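Local structure of RNA-binding protein Lsm (Halobacterium salinarum R1, 6TFL) at residues A[42-45]-A[51-54]. The protein probably binds RNA as a ring of seven Lsm (Sm-like archaeal) subunits, and binds uridine and calcium ions. Numbering follows the deposited sequence.
Sequences VVIE and IIRG. With URI (uridine), chain Q; URI (uridine), chain B.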
# COMPACT_ATOMS: atom_id res chain seq x y z
N VAL A 42 8.57 10.71 11.44
CA VAL A 42 9.53 11.27 12.39
C VAL A 42 9.46 12.79 12.32
O VAL A 42 9.06 13.37 11.30
CB VAL A 42 10.98 10.78 12.15
CG1 VAL A 42 11.09 9.27 12.37
CG2 VAL A 42 11.47 11.13 10.75
N VAL A 43 9.83 13.43 13.43
CA VAL A 43 10.07 14.87 13.48
C VAL A 43 11.57 15.09 13.68
O VAL A 43 12.15 14.58 14.65
CB VAL A 43 9.25 15.54 14.59
CG1 VAL A 43 9.32 17.06 14.46
CG2 VAL A 43 7.81 15.05 14.57
N ILE A 44 12.19 15.84 12.78
CA ILE A 44 13.63 16.11 12.80
C ILE A 44 13.83 17.62 12.93
O ILE A 44 13.28 18.39 12.13
CB ILE A 44 14.32 15.59 11.52
CG1 ILE A 44 14.03 14.11 11.28
CG2 ILE A 44 15.80 15.79 11.61
CD1 ILE A 44 14.52 13.21 12.37
N GLU A 45 14.63 18.03 13.91
CA GLU A 45 14.91 19.45 14.16
C GLU A 45 16.42 19.68 14.10
O GLU A 45 17.16 19.23 14.98
CB GLU A 45 14.34 19.90 15.51
CG GLU A 45 12.84 19.71 15.61
CD GLU A 45 12.21 20.39 16.83
OE1 GLU A 45 11.00 20.15 17.09
OE2 GLU A 45 12.92 21.17 17.51
N ILE A 51 8.69 17.51 9.51
CA ILE A 51 7.89 16.30 9.68
C ILE A 51 8.09 15.45 8.43
O ILE A 51 7.84 15.92 7.31
CB ILE A 51 6.40 16.62 9.89
CG1 ILE A 51 6.22 17.64 11.02
CG2 ILE A 51 5.61 15.35 10.19
CD1 ILE A 51 4.82 18.17 11.10
N ILE A 52 8.56 14.23 8.62
CA ILE A 52 8.78 13.30 7.52
C ILE A 52 7.75 12.19 7.62
O ILE A 52 7.65 11.52 8.66
CB ILE A 52 10.21 12.73 7.54
CG1 ILE A 52 11.25 13.85 7.47
CG2 ILE A 52 10.40 11.74 6.39
CD1 ILE A 52 12.72 13.37 7.59
N ARG A 53 6.99 11.98 6.55
CA ARG A 53 6.04 10.88 6.54
C ARG A 53 6.79 9.57 6.35
O ARG A 53 7.66 9.46 5.49
CB ARG A 53 5.00 11.09 5.44
CG ARG A 53 3.65 10.49 5.79
CD ARG A 53 2.68 10.61 4.61
NE ARG A 53 1.41 9.93 4.85
CZ ARG A 53 1.05 8.80 4.23
NH1 ARG A 53 -0.13 8.25 4.49
NH2 ARG A 53 1.87 8.24 3.35
N GLY A 54 6.45 8.58 7.20
CA GLY A 54 7.24 7.36 7.27
C GLY A 54 7.34 6.60 5.96
O GLY A 54 8.36 5.98 5.68
N1 URI Q . 1.24 5.99 6.87
C2 URI Q . 2.26 6.90 7.09
N3 URI Q . 1.90 8.03 7.78
C4 URI Q . 0.65 8.34 8.27
C5 URI Q . -0.35 7.34 8.02
C6 URI Q . -0.03 6.23 7.35
O2 URI Q . 3.41 6.73 6.69
O4 URI Q . 0.52 9.40 8.88
C1' URI Q . 1.65 4.78 6.15
C2' URI Q . 1.98 3.61 7.06
C3' URI Q . 1.87 2.44 6.08
C4' URI Q . 0.69 2.86 5.19
O2' URI Q . 3.23 3.76 7.68
O3' URI Q . 3.06 2.38 5.29
O4' URI Q . 0.60 4.32 5.31
C5' URI Q . -0.62 2.22 5.57
O5' URI Q . -0.55 0.80 5.50
N1 URI B . -4.78 7.09 2.79
C2 URI B . -4.60 8.46 2.60
N3 URI B . -5.76 9.19 2.65
C4 URI B . -7.03 8.72 2.87
C5 URI B . -7.14 7.30 3.06
C6 URI B . -6.03 6.55 3.02
O2 URI B . -3.51 8.98 2.39
O4 URI B . -7.97 9.51 2.88
C1' URI B . -3.58 6.24 2.75
C2' URI B . -3.04 5.85 4.12
C3' URI B . -2.21 4.62 3.76
C4' URI B . -3.10 3.94 2.72
O2' URI B . -2.33 6.91 4.74
O3' URI B . -0.98 4.99 3.15
O4' URI B . -3.88 5.00 2.11
C5' URI B . -4.02 2.88 3.28
O5' URI B . -3.31 1.73 3.73
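Val42 and Ile52 form an antiparallel hydrogen-bonded pair: Val42 N gives to Ile52 O at 3.0 Å, and Ile52 N returns a nearly straight bond (177°) to Val42 O at 2.9 Å. Ile51 adds a CA-H...O contact to that same carbonyl.

The apolar part lies on the sheet face carrying Val42, Ile44 and Ile52. Val42 and Ile52 run side by side, CG2 of Val42 3.8 Å from Ile52 CB. The Ile52 chain continues extended past CG1 (chi2 176°), which carries CD1 to Ile44 CG1 at 4.0 Å.

Past the strand end, Arg53 and Gly54 line the uridine pocket. One guanidinium face lies on the base of the chain Q uridine, whose C2 sits 3.6 Å above the guanidinium plane, over its centre, while NH1 comes within 2.6 Å of O2' of the chain B uridine. Asp55 forms a salt bridge with NH2, and His39 O of the second subunit accepts from NH1. A leucine here would probably leave Asp55 without its charged mate and the base without its flat cover.

In the Lsm fold, this hairpin has strand 32-36 beside Val43, strands 18-23 and 57-61 against Ile52, and a second-subunit strand continuing the sheet from Ile51 and Ile52.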